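Local atomic coordinates of protein pof8 (Schizosaccharomyces pombe, PDB entry 6U7V), a protein that binds telomerase RNA ter1 and promotes its assembly with the catalytic subunit trt1, as required to build the telomerase holoenzyme. Residues D16-L21 and K73-A78; R47-I52 and A78-N83; E89-S94 and K104-P109; E55-D60 and I69-T74. One frame throughout, in Å; residues are numbered along the deposited sequence.

Overall arrangement
This xRRM domain shows how an RRM fold is closed by contacts of different kinds around one four-stranded antiparallel β-sheet, with two helices on one face and the C-terminal helix 118-128 near the other. Contact 4 is the hairpin of strands 58-60 and 67-71. Contact 1, whose centre lies about 9 Å from that of contact 4, begins where the hairpin hands over to helix 75-87, and the two share K73 and T74. Further along that helix, contact 2 shares A78 with contact 1. W72 of contact 4 packs against A78 and C81, tying these three together. Contact 3 is more distant, its centre about 29 Å from that of contact 1 and 22 Å from that of contact 2, which it meets where R90 packs on R47.

Contact 1 of 4, residues D16-L21 and K73-A78; sequences DFTKNL and KTPLHA
The lead-in to the first strand of the RRM fold rests on the first turn of its second helix, where N20 and L21 meet P75 and A78. L21 reaches across with one branch: its CG stands opposite the carbonyl carbon (chi1 -69°), and CD2 comes to 3.5 Å from T74 C and 3.6 Å from P75 CD. The leucine and the proline ring lie side by side and point the same way. On the same side of the ring, nearer its tip, P75 CG touches K19 O at 3.5 Å. No direct conventional hydrogen bond links the two segments; the carbonyl of N20 does the polar work instead. N20 O receives a CA-H contact from P75 CA at 3.5 Å, with an angle of 145° at the hydrogen, and packs on A78 CB at the same 3.5 Å. A water completes the join, donating to N20 O and to P75 O at 2.8 Å each. T74 is the N-cap, its OG1 2.7 Å from H77 ND1 and taking a weak bond from the backbone N of H77. Beyond these segments, E121 of helix 118-128 accepts from the backbone N of N20 and W125 of that helix touches L21. The lead-in thus runs between the C-terminal helix and helix 75-87, and L21 is backbone-bonded to W72, just after strand 67-71, where the chain passes into strand 22-26.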
loop_
_atom_site.group_PDB
_atom_site.type_symbol
_atom_site.label_atom_id
_atom_site.label_comp_id
_atom_site.label_asym_id
_atom_site.label_seq_id
_atom_site.Cartn_x
_atom_site.Cartn_y
_atom_site.Cartn_z
ATOM N N ASP A 16 -5.918 0.520 22.743
ATOM C CA ASP A 16 -4.553 -0.054 22.567
ATOM C C ASP A 16 -4.335 -0.669 21.180
ATOM O O ASP A 16 -5.142 -1.496 20.750
ATOM C CB ASP A 16 -4.265 -1.128 23.614
ATOM C CG ASP A 16 -2.779 -1.376 23.776
ATOM O OD1 ASP A 16 -2.003 -0.411 23.586
ATOM O OD2 ASP A 16 -2.407 -2.530 24.075
ATOM N N PHE A 17 -3.191 -0.372 20.568
ATOM C CA PHE A 17 -2.782 -0.949 19.267
ATOM C C PHE A 17 -1.263 -0.901 19.100
ATOM O O PHE A 17 -0.568 -0.157 19.834
ATOM C CB PHE A 17 -3.478 -0.183 18.148
ATOM C CG PHE A 17 -3.188 1.286 18.116
ATOM C CD1 PHE A 17 -2.110 1.789 17.410
ATOM C CD2 PHE A 17 -4.056 2.178 18.714
ATOM C CE1 PHE A 17 -1.857 3.153 17.380
ATOM C CE2 PHE A 17 -3.832 3.543 18.643
ATOM C CZ PHE A 17 -2.745 4.038 17.945
ATOM N N THR A 18 -0.722 -1.698 18.176
ATOM C CA THR A 18 0.688 -1.656 17.759
ATOM C C THR A 18 0.843 -0.442 16.843
ATOM O O THR A 18 0.167 -0.357 15.821
ATOM C CB THR A 18 1.151 -2.963 17.101
ATOM O OG1 THR A 18 0.971 -4.025 18.060
ATOM C CG2 THR A 18 2.602 -2.968 16.676
ATOM N N LYS A 19 1.734 0.462 17.193
ATOM C CA LYS A 19 1.949 1.688 16.405
ATOM C C LYS A 19 2.696 1.336 15.109
ATOM O O LYS A 19 3.506 0.402 15.054
ATOM C CB LYS A 19 2.794 2.684 17.194
ATOM C CG LYS A 19 2.341 2.914 18.628
ATOM C CD LYS A 19 1.008 3.567 18.763
ATOM C CE LYS A 19 0.639 3.877 20.213
ATOM N NZ LYS A 19 -0.130 2.772 20.849
ATOM N N ASN A 20 2.427 2.181 14.113
ATOM C CA ASN A 20 3.240 2.270 12.866
ATOM C C ASN A 20 3.068 1.035 11.975
ATOM O O ASN A 20 4.008 0.690 11.238
ATOM C CB ASN A 20 4.723 2.521 13.193
ATOM C CG ASN A 20 4.879 3.815 13.961
ATOM O OD1 ASN A 20 4.201 4.787 13.679
ATOM N ND2 ASN A 20 5.726 3.740 14.987
ATOM N N LEU A 21 1.880 0.405 11.957
ATOM C CA LEU A 21 1.583 -0.741 11.063
ATOM C C LEU A 21 0.922 -0.323 9.755
ATOM O O LEU A 21 0.828 -1.167 8.907
ATOM C CB LEU A 21 0.596 -1.658 11.796
ATOM C CG LEU A 21 1.127 -2.415 13.013
ATOM C CD1 LEU A 21 0.007 -3.274 13.594
ATOM C CD2 LEU A 21 2.311 -3.270 12.668
ATOM N N LYS A 73 2.152 -6.737 8.906
ATOM C CA LYS A 73 2.348 -7.656 10.052
ATOM C C LYS A 73 3.130 -6.923 11.121
ATOM O O LYS A 73 2.825 -7.117 12.343
ATOM C CB LYS A 73 3.050 -8.910 9.572
ATOM C CG LYS A 73 3.173 -9.941 10.677
ATOM C CD LYS A 73 3.546 -11.277 10.138
ATOM C CE LYS A 73 3.543 -12.358 11.207
ATOM N NZ LYS A 73 3.915 -13.681 10.652
ATOM N N THR A 74 4.154 -6.156 10.751
ATOM C CA THR A 74 5.092 -5.511 11.683
ATOM C C THR A 74 5.385 -4.109 11.206
ATOM O O THR A 74 5.299 -3.793 9.999
ATOM C CB THR A 74 6.404 -6.281 11.928
ATOM O OG1 THR A 74 7.215 -6.094 10.749
ATOM C CG2 THR A 74 6.241 -7.744 12.228
ATOM N N PRO A 75 5.877 -3.231 12.082
ATOM C CA PRO A 75 6.310 -1.900 11.678
ATOM C C PRO A 75 7.439 -1.950 10.636
ATOM O O PRO A 75 7.452 -1.080 9.737
ATOM C CB PRO A 75 6.791 -1.273 12.977
ATOM C CG PRO A 75 5.880 -1.948 14.008
ATOM C CD PRO A 75 5.793 -3.373 13.580
ATOM N N LEU A 76 8.341 -2.906 10.700
ATOM C CA LEU A 76 9.467 -2.945 9.737
ATOM C C LEU A 76 8.876 -3.233 8.344
ATOM O O LEU A 76 9.389 -2.713 7.324
ATOM C CB LEU A 76 10.401 -4.096 10.108
ATOM C CG LEU A 76 11.560 -4.349 9.159
ATOM C CD1 LEU A 76 12.368 -3.080 8.945
ATOM C CD2 LEU A 76 12.410 -5.501 9.679
ATOM N N HIS A 77 7.811 -4.012 8.257
ATOM C CA HIS A 77 7.190 -4.241 6.932
ATOM C C HIS A 77 6.615 -2.923 6.405
ATOM O O HIS A 77 6.744 -2.595 5.200
ATOM C CB HIS A 77 6.095 -5.273 7.009
ATOM C CG HIS A 77 6.570 -6.657 7.155
ATOM N ND1 HIS A 77 6.530 -7.269 8.401
ATOM C CD2 HIS A 77 6.965 -7.581 6.272
ATOM C CE1 HIS A 77 6.996 -8.490 8.260
ATOM N NE2 HIS A 77 7.238 -8.715 6.983
ATOM N N ALA A 78 5.917 -2.151 7.207
ATOM C CA ALA A 78 5.348 -0.860 6.831
ATOM C C ALA A 78 6.450 0.085 6.347
ATOM O O ALA A 78 6.276 0.759 5.324
ATOM C CB ALA A 78 4.496 -0.237 7.903
HETATM O O HOH W 1 6.501 1.523 10.383
#

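Contact 2 of 4, residues R47-I52 and A78-N83; sequences RQTQNI and AETCIN
The amide of Q48 lays one face on the backbone carbonyl of N83, with Q48 CD 3.9 Å from N83 C and Q48 NE2 3.8 Å from N83 CB, at the place where the first helix of the RRM fold, 34-48, runs out beside the second, 75-87. The side-chain amides themselves do not stack, for their planes are turned 52° apart. At the rim of the Q48 amide, OE1 takes a weak hydrogen bond from Q88. Q48 gets there by a bend: CG is anti to the backbone N (chi1 -163°), and the turn at chi2 (67°) folds the amide toward N83. The Q48 and T80 side chains run past one another in opposite senses, with Q48 CG 3.9 Å from T80 O. No hydrogen bond crosses between the segments, and the polar ends are served locally. T80 OG1 bonds to L76 O one turn back, and N83 O is bonded by T87 OG1. T49 closes an ST turn, its OG1 accepting from N51 N at 2.9 Å. With that oxygen facing its own loop, the methyl of T49 is left for the helix. I52 brings its tip, CD1, to 4.0 Å from T80 OG1, and F45 of helix 34-48 packs on both residues. Between the two threonines, crossing at about a right angle, methyl meets methyl: T49 CG2 lies 3.7 Å from T80 CG2.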
loop_
_atom_site.group_PDB
_atom_site.type_symbol
_atom_site.label_atom_id
_atom_site.label_comp_id
_atom_site.label_asym_id
_atom_site.label_seq_id
_atom_site.Cartn_x
_atom_site.Cartn_y
_atom_site.Cartn_z
ATOM N N ARG A 47 11.642 -5.909 -4.563
ATOM C CA ARG A 47 12.740 -5.120 -5.201
ATOM C C ARG A 47 13.358 -4.184 -4.179
ATOM O O ARG A 47 14.499 -3.719 -4.430
ATOM C CB ARG A 47 12.224 -4.328 -6.387
ATOM C CG ARG A 47 12.275 -5.059 -7.702
ATOM C CD ARG A 47 10.996 -5.488 -8.290
ATOM N NE ARG A 47 11.198 -6.488 -9.316
ATOM C CZ ARG A 47 10.604 -7.621 -9.334
ATOM N NH1 ARG A 47 9.698 -7.927 -8.414
ATOM N NH2 ARG A 47 10.856 -8.479 -10.278
ATOM N N GLN A 48 12.772 -3.993 -3.018
ATOM C CA GLN A 48 13.329 -3.193 -1.912
ATOM C C GLN A 48 14.121 -4.095 -0.971
ATOM O O GLN A 48 15.169 -3.621 -0.431
ATOM C CB GLN A 48 12.202 -2.497 -1.143
ATOM C CG GLN A 48 12.724 -1.357 -0.272
ATOM C CD GLN A 48 13.244 -0.245 -1.148
ATOM O OE1 GLN A 48 12.912 -0.135 -2.352
ATOM N NE2 GLN A 48 14.004 0.626 -0.561
ATOM N N THR A 49 13.704 -5.329 -0.745
ATOM C CA THR A 49 14.462 -6.237 0.165
ATOM C C THR A 49 14.164 -7.698 -0.132
ATOM O O THR A 49 13.039 -8.049 -0.467
ATOM C CB THR A 49 14.177 -5.932 1.640
ATOM O OG1 THR A 49 14.993 -6.770 2.470
ATOM C CG2 THR A 49 12.766 -6.228 2.070
ATOM N N GLN A 50 15.152 -8.546 0.156
ATOM C CA GLN A 50 14.994 -10.017 0.164
ATOM C C GLN A 50 15.115 -10.518 1.603
ATOM O O GLN A 50 14.922 -11.728 1.801
ATOM C CB GLN A 50 16.027 -10.618 -0.795
ATOM C CG GLN A 50 15.702 -10.337 -2.255
ATOM C CD GLN A 50 14.431 -11.052 -2.651
ATOM O OE1 GLN A 50 14.299 -12.263 -2.468
ATOM N NE2 GLN A 50 13.469 -10.302 -3.173
ATOM N N ASN A 51 15.334 -9.622 2.559
ATOM C CA ASN A 51 15.648 -10.003 3.964
ATOM C C ASN A 51 14.378 -10.484 4.666
ATOM O O ASN A 51 14.479 -11.368 5.550
ATOM C CB ASN A 51 16.212 -8.836 4.772
ATOM C CG ASN A 51 17.531 -8.321 4.235
ATOM O OD1 ASN A 51 17.910 -7.185 4.510
ATOM N ND2 ASN A 51 18.228 -9.147 3.471
ATOM N N ILE A 52 13.238 -9.876 4.341
ATOM C CA ILE A 52 11.928 -10.235 4.967
ATOM C C ILE A 52 10.875 -10.348 3.868
ATOM O O ILE A 52 10.990 -9.715 2.827
ATOM C CB ILE A 52 11.477 -9.238 6.051
ATOM C CG1 ILE A 52 11.377 -7.815 5.506
ATOM C CG2 ILE A 52 12.362 -9.326 7.291
ATOM C CD1 ILE A 52 10.710 -6.842 6.455
ATOM N N ALA A 78 5.917 -2.151 7.207
ATOM C CA ALA A 78 5.348 -0.860 6.831
ATOM C C ALA A 78 6.450 0.085 6.347
ATOM O O ALA A 78 6.276 0.759 5.324
ATOM C CB ALA A 78 4.496 -0.237 7.903
ATOM N N GLU A 79 7.538 0.155 7.117
ATOM C CA GLU A 79 8.663 1.054 6.743
ATOM C C GLU A 79 9.219 0.600 5.387
ATOM O O GLU A 79 9.556 1.488 4.603
ATOM C CB GLU A 79 9.717 0.941 7.834
ATOM C CG GLU A 79 10.913 1.885 7.642
ATOM C CD GLU A 79 12.012 1.785 8.700
ATOM O OE1 GLU A 79 11.951 0.876 9.529
ATOM O OE2 GLU A 79 12.922 2.629 8.664
ATOM N N THR A 80 9.351 -0.683 5.184
ATOM C CA THR A 80 9.894 -1.246 3.937
ATOM C C THR A 80 9.009 -0.800 2.784
ATOM O O THR A 80 9.496 -0.358 1.721
ATOM C CB THR A 80 10.074 -2.749 4.013
ATOM O OG1 THR A 80 10.964 -3.081 5.080
ATOM C CG2 THR A 80 10.581 -3.316 2.702
ATOM N N CYS A 81 7.700 -0.886 2.947
ATOM C CA CYS A 81 6.742 -0.461 1.896
ATOM C C CYS A 81 6.951 1.027 1.572
ATOM O O CYS A 81 6.992 1.426 0.385
ATOM C CB CYS A 81 5.327 -0.722 2.408
ATOM S SG CYS A 81 4.061 -0.127 1.272
ATOM N N ILE A 82 7.017 1.884 2.595
ATOM C CA ILE A 82 7.198 3.345 2.400
ATOM C C ILE A 82 8.499 3.597 1.623
ATOM O O ILE A 82 8.425 4.387 0.662
ATOM C CB ILE A 82 7.222 4.109 3.734
ATOM C CG1 ILE A 82 5.959 3.819 4.540
ATOM C CG2 ILE A 82 7.402 5.597 3.451
ATOM C CD1 ILE A 82 4.734 4.218 3.797
ATOM N N ASN A 83 9.565 2.902 2.009
ATOM C CA ASN A 83 10.878 3.112 1.326
ATOM C C ASN A 83 10.765 2.629 -0.115
ATOM O O ASN A 83 11.286 3.324 -1.025
ATOM C CB ASN A 83 11.999 2.400 2.067
ATOM C CG ASN A 83 12.359 3.019 3.406
ATOM O OD1 ASN A 83 11.985 4.163 3.646
ATOM N ND2 ASN A 83 12.944 2.178 4.240
#

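Contact 3 of 4, residues E89-S94 and K104-P109; sequences ERKQNS and KGSSRP
K91 and R108 each give their cationic end to a backbone carbonyl across the contact. K91 NZ donates to R108 O at 2.8 Å, approaching almost straight on at a C=O...N angle of 170°. R108 answers with two donors on one oxygen: NE bonds to Q92 O at 2.7 Å, and NH2 adds a weak bond at 3.1 Å to that same Q92 O. NH2 also makes a weak bond to N27 O. Bends at chi2 (-73°) and chi3 (-54°) fold the arginine back so that its edge meets the carbonyl. A water carries the link further, accepting from Q92 N at 2.9 Å and donating to P109 O at 2.8 Å. Within the 104-109 segment, S106 OG accepts from R108 N, an ST turn. Outward, the extended chain of K91 runs along the backbone of R108 and P109, with CG 3.6 Å from P109 O, and its ammonium makes a cation-pi contact with F110. The Q92 amide is bonded to H29 and D97. The contact thus joins two parts of the long connection between helix 75-87 and strand 112-115 of the xRRM. Between these two segments the join rests on side-chain donors reaching main-chain carbonyls, with neither positive charge matched by a carboxylate across the contact.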
loop_
_atom_site.group_PDB
_atom_site.type_symbol
_atom_site.label_atom_id
_atom_site.label_comp_id
_atom_site.label_asym_id
_atom_site.label_seq_id
_atom_site.Cartn_x
_atom_site.Cartn_y
_atom_site.Cartn_z
ATOM N N GLU A 89 9.649 4.512 -8.894
ATOM C CA GLU A 89 8.544 5.099 -9.676
ATOM C C GLU A 89 7.649 3.990 -10.165
ATOM O O GLU A 89 8.135 3.029 -10.844
ATOM C CB GLU A 89 9.051 5.770 -10.947
ATOM C CG GLU A 89 9.718 7.095 -10.684
ATOM C CD GLU A 89 10.263 7.822 -11.893
ATOM O OE1 GLU A 89 10.365 7.210 -12.970
ATOM O OE2 GLU A 89 10.700 8.986 -11.676
ATOM N N ARG A 90 6.421 3.946 -9.701
ATOM C CA ARG A 90 5.468 2.894 -10.134
ATOM C C ARG A 90 4.152 3.585 -10.518
ATOM O O ARG A 90 3.764 4.525 -9.806
ATOM C CB ARG A 90 5.253 1.835 -9.039
ATOM C CG ARG A 90 6.468 1.071 -8.511
ATOM C CD ARG A 90 6.798 -0.088 -9.441
ATOM N NE ARG A 90 8.062 -0.730 -9.091
ATOM C CZ ARG A 90 8.760 -1.567 -9.865
ATOM N NH1 ARG A 90 8.262 -1.960 -11.010
ATOM N NH2 ARG A 90 9.942 -1.986 -9.472
ATOM N N LYS A 91 3.474 3.110 -11.556
ATOM C CA LYS A 91 2.149 3.568 -11.942
ATOM C C LYS A 91 1.381 2.367 -12.382
ATOM O O LYS A 91 1.864 1.623 -13.228
ATOM C CB LYS A 91 2.266 4.532 -13.150
ATOM C CG LYS A 91 3.086 5.807 -12.942
ATOM C CD LYS A 91 2.960 6.772 -14.139
ATOM C CE LYS A 91 3.485 8.158 -13.841
ATOM N NZ LYS A 91 2.980 9.096 -14.867
ATOM N N GLN A 92 0.207 2.181 -11.804
ATOM C CA GLN A 92 -0.596 1.039 -12.149
ATOM C C GLN A 92 -1.354 1.387 -13.420
ATOM O O GLN A 92 -2.225 2.313 -13.305
ATOM C CB GLN A 92 -1.440 0.740 -10.896
ATOM C CG GLN A 92 -1.989 -0.624 -11.018
ATOM C CD GLN A 92 -2.961 -1.014 -9.965
ATOM O OE1 GLN A 92 -3.618 -0.200 -9.335
ATOM N NE2 GLN A 92 -3.131 -2.301 -9.882
ATOM N N ASN A 93 -1.070 0.737 -14.521
ATOM C CA ASN A 93 -1.490 1.027 -15.911
ATOM C C ASN A 93 -2.949 0.619 -16.109
ATOM O O ASN A 93 -3.691 1.325 -16.843
ATOM C CB ASN A 93 -0.528 0.457 -16.940
ATOM C CG ASN A 93 0.854 1.066 -16.809
ATOM O OD1 ASN A 93 1.855 0.381 -16.428
ATOM N ND2 ASN A 93 0.877 2.380 -17.040
ATOM N N SER A 94 -3.383 -0.440 -15.452
ATOM C CA SER A 94 -4.676 -1.094 -15.745
ATOM C C SER A 94 -5.108 -1.708 -14.444
ATOM O O SER A 94 -4.344 -1.756 -13.492
ATOM C CB SER A 94 -4.578 -2.088 -16.811
ATOM O OG SER A 94 -3.837 -3.221 -16.405
ATOM N N LYS A 104 6.013 6.386 -20.567
ATOM C CA LYS A 104 6.109 7.747 -21.180
ATOM C C LYS A 104 4.746 8.189 -21.736
ATOM O O LYS A 104 4.093 7.425 -22.465
ATOM C CB LYS A 104 7.190 7.774 -22.267
ATOM C CG LYS A 104 6.925 6.908 -23.491
ATOM C CD LYS A 104 6.647 5.432 -23.222
ATOM C CE LYS A 104 7.765 4.695 -22.502
ATOM N NZ LYS A 104 7.266 3.466 -21.849
ATOM N N GLY A 105 4.330 9.404 -21.375
ATOM C CA GLY A 105 3.097 10.051 -21.868
ATOM C C GLY A 105 1.844 9.577 -21.141
ATOM O O GLY A 105 0.730 10.025 -21.513
ATOM N N SER A 106 1.991 8.703 -20.133
ATOM C CA SER A 106 0.851 8.163 -19.353
ATOM C C SER A 106 0.243 9.254 -18.476
ATOM O O SER A 106 0.976 9.925 -17.722
ATOM C CB SER A 106 1.306 7.023 -18.501
ATOM O OG SER A 106 0.241 6.611 -17.647
ATOM N N SER A 107 -1.085 9.377 -18.484
ATOM C CA SER A 107 -1.797 10.304 -17.569
ATOM C C SER A 107 -1.939 9.734 -16.146
ATOM O O SER A 107 -2.441 10.427 -15.256
ATOM C CB SER A 107 -3.121 10.711 -18.153
ATOM O OG SER A 107 -4.030 9.636 -18.232
ATOM N N ARG A 108 -1.572 8.477 -15.928
ATOM C CA ARG A 108 -1.674 7.851 -14.586
ATOM C C ARG A 108 -0.744 8.598 -13.632
ATOM O O ARG A 108 0.378 8.898 -13.995
ATOM C CB ARG A 108 -1.362 6.357 -14.727
ATOM C CG ARG A 108 -2.341 5.603 -15.626
ATOM C CD ARG A 108 -3.742 5.351 -15.078
ATOM N NE ARG A 108 -3.535 4.676 -13.792
ATOM C CZ ARG A 108 -4.099 4.994 -12.634
ATOM N NH1 ARG A 108 -5.154 5.783 -12.599
ATOM N NH2 ARG A 108 -3.704 4.365 -11.527
ATOM N N PRO A 109 -1.119 8.898 -12.364
ATOM C CA PRO A 109 -0.187 9.441 -11.367
ATOM C C PRO A 109 0.732 8.363 -10.763
ATOM O O PRO A 109 0.394 7.158 -10.974
ATOM C CB PRO A 109 -1.093 9.970 -10.242
ATOM C CG PRO A 109 -2.488 9.836 -10.776
ATOM C CD PRO A 109 -2.475 8.739 -11.813
HETATM O O HOH W 2 -0.793 4.621 -10.507
#

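Contact 4 of 4, residues E55-D60 and I69-T74; sequences EPMYID and IIRWKT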
loop_
_atom_site.group_PDB
_atom_site.type_symbol
_atom_site.label_atom_id
_atom_site.label_comp_id
_atom_site.label_asym_id
_atom_site.label_seq_id
_atom_site.Cartn_x
_atom_site.Cartn_y
_atom_site.Cartn_z
ATOM N N GLU A 55 4.440 -9.048 3.935
ATOM C CA GLU A 55 3.328 -9.587 4.778
ATOM C C GLU A 55 2.326 -8.482 5.048
ATOM O O GLU A 55 2.275 -7.949 6.160
ATOM C CB GLU A 55 3.897 -10.292 6.020
ATOM C CG GLU A 55 4.747 -11.495 5.603
ATOM C CD GLU A 55 5.198 -12.530 6.623
ATOM O OE1 GLU A 55 6.179 -12.249 7.354
ATOM O OE2 GLU A 55 4.618 -13.630 6.645
ATOM N N PRO A 56 1.482 -8.142 4.036
ATOM C CA PRO A 56 0.417 -7.180 4.179
ATOM C C PRO A 56 -0.785 -7.926 4.736
ATOM O O PRO A 56 -1.615 -8.422 3.969
ATOM C CB PRO A 56 0.124 -6.712 2.760
ATOM C CG PRO A 56 0.523 -7.875 1.894
ATOM C CD PRO A 56 1.557 -8.682 2.667
HETATM N N MSE A 57 -0.900 -8.001 6.043
HETATM C CA MSE A 57 -1.818 -8.930 6.654
HETATM C C MSE A 57 -3.253 -8.585 6.267
HETATM O O MSE A 57 -4.035 -9.501 5.978
HETATM C CB MSE A 57 -1.652 -8.821 8.160
HETATM C CG MSE A 57 -2.563 -9.827 8.887
HETATM SE SE MSE A 57 -2.532 -9.670 10.775
HETATM C CE MSE A 57 -0.898 -10.111 10.917
ATOM N N TYR A 58 -3.612 -7.296 6.284
ATOM C CA TYR A 58 -4.927 -6.908 5.851
ATOM C C TYR A 58 -4.829 -5.803 4.814
ATOM O O TYR A 58 -4.016 -4.889 4.981
ATOM C CB TYR A 58 -5.867 -6.532 7.016
ATOM C CG TYR A 58 -6.044 -7.674 7.984
ATOM C CD1 TYR A 58 -6.604 -8.866 7.565
ATOM C CD2 TYR A 58 -5.564 -7.579 9.276
ATOM C CE1 TYR A 58 -6.775 -9.940 8.434
ATOM C CE2 TYR A 58 -5.714 -8.642 10.144
ATOM C CZ TYR A 58 -6.308 -9.804 9.723
ATOM O OH TYR A 58 -6.531 -10.896 10.523
ATOM N N ILE A 59 -5.651 -5.874 3.795
ATOM C CA ILE A 59 -5.776 -4.825 2.764
ATOM C C ILE A 59 -7.182 -4.297 2.837
ATOM O O ILE A 59 -8.130 -5.058 2.470
ATOM C CB ILE A 59 -5.422 -5.379 1.393
ATOM C CG1 ILE A 59 -3.998 -5.942 1.402
ATOM C CG2 ILE A 59 -5.677 -4.296 0.332
ATOM C CD1 ILE A 59 -3.568 -6.618 0.142
ATOM N N ASP A 60 -7.366 -3.092 3.240
ATOM C CA ASP A 60 -8.661 -2.407 3.293
ATOM C C ASP A 60 -8.843 -1.652 1.978
ATOM O O ASP A 60 -8.135 -0.672 1.773
ATOM C CB ASP A 60 -8.791 -1.517 4.524
ATOM C CG ASP A 60 -8.661 -2.237 5.886
ATOM O OD1 ASP A 60 -8.714 -3.483 6.004
ATOM O OD2 ASP A 60 -8.477 -1.453 6.838
ATOM N N ILE A 69 -5.815 1.075 2.464
ATOM C CA ILE A 69 -5.038 1.077 3.733
ATOM C C ILE A 69 -4.552 -0.309 4.001
ATOM O O ILE A 69 -5.338 -1.273 3.987
ATOM C CB ILE A 69 -5.837 1.605 4.939
ATOM C CG1 ILE A 69 -6.299 3.027 4.648
ATOM C CG2 ILE A 69 -4.971 1.505 6.171
ATOM C CD1 ILE A 69 -7.206 3.625 5.713
ATOM N N ILE A 70 -3.251 -0.440 4.175
ATOM C CA ILE A 70 -2.610 -1.717 4.444
ATOM C C ILE A 70 -2.230 -1.829 5.918
ATOM O O ILE A 70 -1.530 -0.905 6.389
ATOM C CB ILE A 70 -1.338 -1.927 3.591
ATOM C CG1 ILE A 70 -1.499 -1.445 2.140
ATOM C CG2 ILE A 70 -0.851 -3.348 3.640
ATOM C CD1 ILE A 70 -2.662 -2.067 1.367
ATOM N N ARG A 71 -2.647 -2.920 6.534
ATOM C CA ARG A 71 -2.217 -3.223 7.912
ATOM C C ARG A 71 -1.138 -4.258 7.770
ATOM O O ARG A 71 -1.411 -5.439 7.434
ATOM C CB ARG A 71 -3.416 -3.695 8.720
ATOM C CG ARG A 71 -3.177 -3.936 10.215
ATOM C CD ARG A 71 -2.401 -5.187 10.523
ATOM N NE ARG A 71 -2.653 -5.666 11.896
ATOM C CZ ARG A 71 -1.799 -6.355 12.610
ATOM N NH1 ARG A 71 -0.531 -6.532 12.299
ATOM N NH2 ARG A 71 -2.246 -6.813 13.783
ATOM N N TRP A 72 0.109 -3.868 7.990
ATOM C CA TRP A 72 1.270 -4.746 7.806
ATOM C C TRP A 72 1.437 -5.645 9.035
ATOM O O TRP A 72 0.950 -5.261 10.136
ATOM C CB TRP A 72 2.540 -3.907 7.530
ATOM C CG TRP A 72 2.487 -3.238 6.188
ATOM C CD1 TRP A 72 2.039 -1.983 5.901
ATOM C CD2 TRP A 72 2.855 -3.850 4.962
ATOM N NE1 TRP A 72 2.109 -1.765 4.531
ATOM C CE2 TRP A 72 2.584 -2.898 3.960
ATOM C CE3 TRP A 72 3.330 -5.099 4.617
ATOM C CZ2 TRP A 72 2.845 -3.193 2.609
ATOM C CZ3 TRP A 72 3.576 -5.379 3.288
ATOM C CH2 TRP A 72 3.343 -4.414 2.282
ATOM N N LYS A 73 2.152 -6.737 8.906
ATOM C CA LYS A 73 2.348 -7.656 10.052
ATOM C C LYS A 73 3.130 -6.923 11.121
ATOM O O LYS A 73 2.825 -7.117 12.343
ATOM C CB LYS A 73 3.050 -8.910 9.572
ATOM C CG LYS A 73 3.173 -9.941 10.677
ATOM C CD LYS A 73 3.546 -11.277 10.138
ATOM C CE LYS A 73 3.543 -12.358 11.207
ATOM N NZ LYS A 73 3.915 -13.681 10.652
ATOM N N THR A 74 4.154 -6.156 10.751
ATOM C CA THR A 74 5.092 -5.511 11.683
ATOM C C THR A 74 5.385 -4.109 11.206
ATOM O O THR A 74 5.299 -3.793 9.999
ATOM C CB THR A 74 6.404 -6.281 11.928
ATOM O OG1 THR A 74 7.215 -6.094 10.749
ATOM C CG2 THR A 74 6.241 -7.744 12.228
#
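Y58 and R71 form a hydrogen-bonded antiparallel pair in the β-hairpin of strands 58-60 and 67-71 of the RRM sheet. Backbone bonds come first: Y58 N to R71 O at 3.1 Å, R71 N to Y58 O at 2.9 Å, D60 N to I69 O at 2.8 Å, and I69 N to D60 O. M57 and Y58 both stand opposite R71, a classic β-bulge. Beyond it, K73 N donates to E55 O at 3.0 Å. The E55 and K73 side chains lie side by side, OE2 and NZ too far apart for a salt bridge. Apolar packing fills the face bearing I59 and I70, which the first helix covers; I59 CG2 lies 3.9 Å from I70 CD1. P56, the centre of an inverse gamma turn, makes a CH-pi contact, its CB 4.0 Å from the centroid of the W72 six-membered ring and 21° off the normal; W72 NE1 is bonded to T23. The other face carries Y58, D60, I69 and R71; there D60 OD2 is bonded to Y124 of the C-terminal helix 118-128. R71 CG is anti to the backbone N (chi1 -175°) and a bend at chi2 lays the chain beside Y58 and M57. Two neighbours fix how its guanidinium is turned: selenomethionine M57 SE sits over the centre, 3.9 Å from R71 CZ, and R71 NH1 donates in the guanidinium plane to W72 O at 2.9 Å.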